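Local atomic coordinates of trehalose-6-phosphate phosphatase related protein (Thermoplasma acidophilum, PDB entry 1U02), a protein that removes the phosphate from trehalose 6-phosphate to give free trehalose, as a magnesium-dependent phosphatase of the HAD clan. Residues A[40-45]-A[59-64]. Sequence-based numbering, arbitrary orientation.
Sequences DTYIVT and DINMIC. With GOL (glycerol), chain F.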
loop_
_atom_site.group_PDB
_atom_site.type_symbol
_atom_site.label_atom_id
_atom_site.label_comp_id
_atom_site.label_asym_id
_atom_site.label_seq_id
_atom_site.Cartn_x
_atom_site.Cartn_y
_atom_site.Cartn_z
ATOM N N ASP A 40 17.035 8.196 -0.097
ATOM C CA ASP A 40 16.812 6.787 0.214
ATOM C C ASP A 40 15.289 6.684 0.107
ATOM O O ASP A 40 14.557 7.079 1.016
ATOM C CB ASP A 40 17.267 6.463 1.640
ATOM C CG ASP A 40 17.327 4.965 1.908
ATOM O OD1 ASP A 40 16.631 4.201 1.206
ATOM O OD2 ASP A 40 18.062 4.548 2.830
ATOM N N THR A 41 14.822 6.166 -1.018
ATOM C CA THR A 41 13.395 6.076 -1.280
ATOM C C THR A 41 12.726 4.744 -0.972
ATOM O O THR A 41 13.229 3.681 -1.333
ATOM C CB THR A 41 13.127 6.448 -2.748
ATOM O OG1 THR A 41 13.776 7.696 -3.039
ATOM C CG2 THR A 41 11.635 6.588 -3.004
ATOM N N TYR A 42 11.580 4.825 -0.298
ATOM C CA TYR A 42 10.792 3.656 0.068
ATOM C C TYR A 42 9.360 3.781 -0.428
ATOM O O TYR A 42 8.724 4.822 -0.249
ATOM C CB TYR A 42 10.724 3.502 1.592
ATOM C CG TYR A 42 11.960 2.958 2.251
ATOM C CD1 TYR A 42 12.054 1.610 2.579
ATOM C CD2 TYR A 42 13.020 3.795 2.584
ATOM C CE1 TYR A 42 13.172 1.104 3.231
ATOM C CE2 TYR A 42 14.151 3.298 3.236
ATOM C CZ TYR A 42 14.215 1.952 3.557
ATOM O OH TYR A 42 15.312 1.453 4.219
ATOM N N ILE A 43 8.860 2.728 -1.061
ATOM C CA ILE A 43 7.466 2.705 -1.478
ATOM C C ILE A 43 6.816 1.980 -0.300
ATOM O O ILE A 43 7.291 0.918 0.102
ATOM C CB ILE A 43 7.233 1.860 -2.756
ATOM C CG1 ILE A 43 7.907 2.520 -3.963
ATOM C CG2 ILE A 43 5.732 1.712 -3.005
ATOM C CD1 ILE A 43 7.396 3.915 -4.263
ATOM N N VAL A 44 5.763 2.554 0.275
ATOM C CA VAL A 44 5.079 1.923 1.403
ATOM C C VAL A 44 3.664 1.644 0.928
ATOM O O VAL A 44 2.920 2.567 0.613
ATOM C CB VAL A 44 5.053 2.842 2.633
ATOM C CG1 VAL A 44 4.393 2.128 3.802
ATOM C CG2 VAL A 44 6.475 3.251 2.995
ATOM N N THR A 45 3.284 0.372 0.907
ATOM C CA THR A 45 1.991 0.007 0.357
ATOM C C THR A 45 1.378 -1.235 0.996
ATOM O O THR A 45 2.024 -1.934 1.778
ATOM C CB THR A 45 2.187 -0.257 -1.147
ATOM O OG1 THR A 45 0.978 -0.734 -1.743
ATOM C CG2 THR A 45 3.294 -1.301 -1.336
ATOM N N ASP A 59 15.076 0.334 -8.961
ATOM C CA ASP A 59 15.903 -0.057 -7.833
ATOM C C ASP A 59 15.574 0.806 -6.618
ATOM O O ASP A 59 16.232 1.818 -6.366
ATOM C CB ASP A 59 17.385 0.090 -8.202
ATOM C CG ASP A 59 18.310 -0.219 -7.043
ATOM O OD1 ASP A 59 18.093 -1.245 -6.360
ATOM O OD2 ASP A 59 19.260 0.565 -6.822
ATOM N N ILE A 60 14.533 0.418 -5.889
ATOM C CA ILE A 60 14.117 1.140 -4.691
ATOM C C ILE A 60 13.690 0.139 -3.631
ATOM O O ILE A 60 13.407 -1.013 -3.946
ATOM C CB ILE A 60 12.917 2.099 -4.952
ATOM C CG1 ILE A 60 11.938 1.477 -5.948
ATOM C CG2 ILE A 60 13.420 3.451 -5.436
ATOM C CD1 ILE A 60 11.130 0.349 -5.405
ATOM N N ASN A 61 13.652 0.587 -2.381
ATOM C CA ASN A 61 13.235 -0.269 -1.282
ATOM C C ASN A 61 11.726 -0.187 -1.117
ATOM O O ASN A 61 11.086 0.755 -1.589
ATOM C CB ASN A 61 13.924 0.149 0.020
ATOM C CG ASN A 61 15.413 -0.152 0.011
ATOM O OD1 ASN A 61 15.840 -1.191 -0.488
ATOM N ND2 ASN A 61 16.204 0.752 0.573
HETATM N N MSE A 62 11.149 -1.172 -0.443
HETATM C CA MSE A 62 9.717 -1.154 -0.248
HETATM C C MSE A 62 9.255 -1.861 1.012
HETATM O O MSE A 62 9.852 -2.844 1.457
HETATM C CB MSE A 62 9.016 -1.753 -1.476
HETATM C CG MSE A 62 9.485 -3.147 -1.849
HETATM SE SE MSE A 62 8.762 -3.790 -3.548
HETATM C CE MSE A 62 9.946 -2.881 -4.765
ATOM N N ILE A 63 8.199 -1.311 1.595
ATOM C CA ILE A 63 7.569 -1.866 2.776
ATOM C C ILE A 63 6.206 -2.274 2.218
ATOM O O ILE A 63 5.399 -1.416 1.865
ATOM C CB ILE A 63 7.396 -0.796 3.888
ATOM C CG1 ILE A 63 8.772 -0.362 4.405
ATOM C CG2 ILE A 63 6.572 -1.359 5.041
ATOM C CD1 ILE A 63 8.728 0.805 5.384
ATOM N N CYS A 64 5.968 -3.581 2.109
ATOM C CA CYS A 64 4.713 -4.089 1.550
ATOM C C CYS A 64 3.773 -4.705 2.577
ATOM O O CYS A 64 4.159 -4.929 3.724
ATOM C CB CYS A 64 5.025 -5.116 0.460
ATOM S SG CYS A 64 6.031 -4.432 -0.887
HETATM C C1 GOL F . 17.120 3.284 -1.984
HETATM O O1 GOL F . 15.770 2.537 -1.543
HETATM C C2 GOL F . 17.272 4.056 -3.137
HETATM O O2 GOL F . 16.741 5.284 -2.979
HETATM C C3 GOL F . 17.849 3.407 -3.978
HETATM O O3 GOL F . 18.574 2.197 -4.651
#
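Asn-61 lies alongside Tyr-42 and lays its CB over one face of the ring, a CH-pi contact with CB 3.8 Å from the Tyr-42 centroid and displaced toward the rim. With CG anti to its carbonyl carbon (chi1 -69°), Asn-61 carries its amide along the ring, the two planes 43° apart, while OD1 accepts a hydrogen bond from Asn-73 N. On the same face of the sheet, Ile-63 CD1 meets Val-44 CG2 at 4.1 Å, covered by helix 161-169. Without the ring, as with an alanine here, Asn-61 CB and Ile-63 CG1 would probably face a gap beside Phe-5. Strands 40-44 and 61-64 are neighbours in the parallel part of the HAD Rossmann-like sheet, joined through helix 49-55 as a beta-alpha-beta unit. Ile-43 N donates a hydrogen bond to Asn-61 O (3.0 Å), Ile-63 N to Ile-43 O (2.8 Å) and Thr-45 N to Ile-63 O (2.9 Å, 166°). On the opposite face Ile-43 CB packs on Met-62 CB, a selenomethionine whose end turns away. Where the strands splay, Asn-61 N makes a longer hydrogen bond to Thr-41 O (3.3 Å), and a glycerol bridges both residues. At the other end, Thr-45 approaches Asp-9, a magnesium ligand.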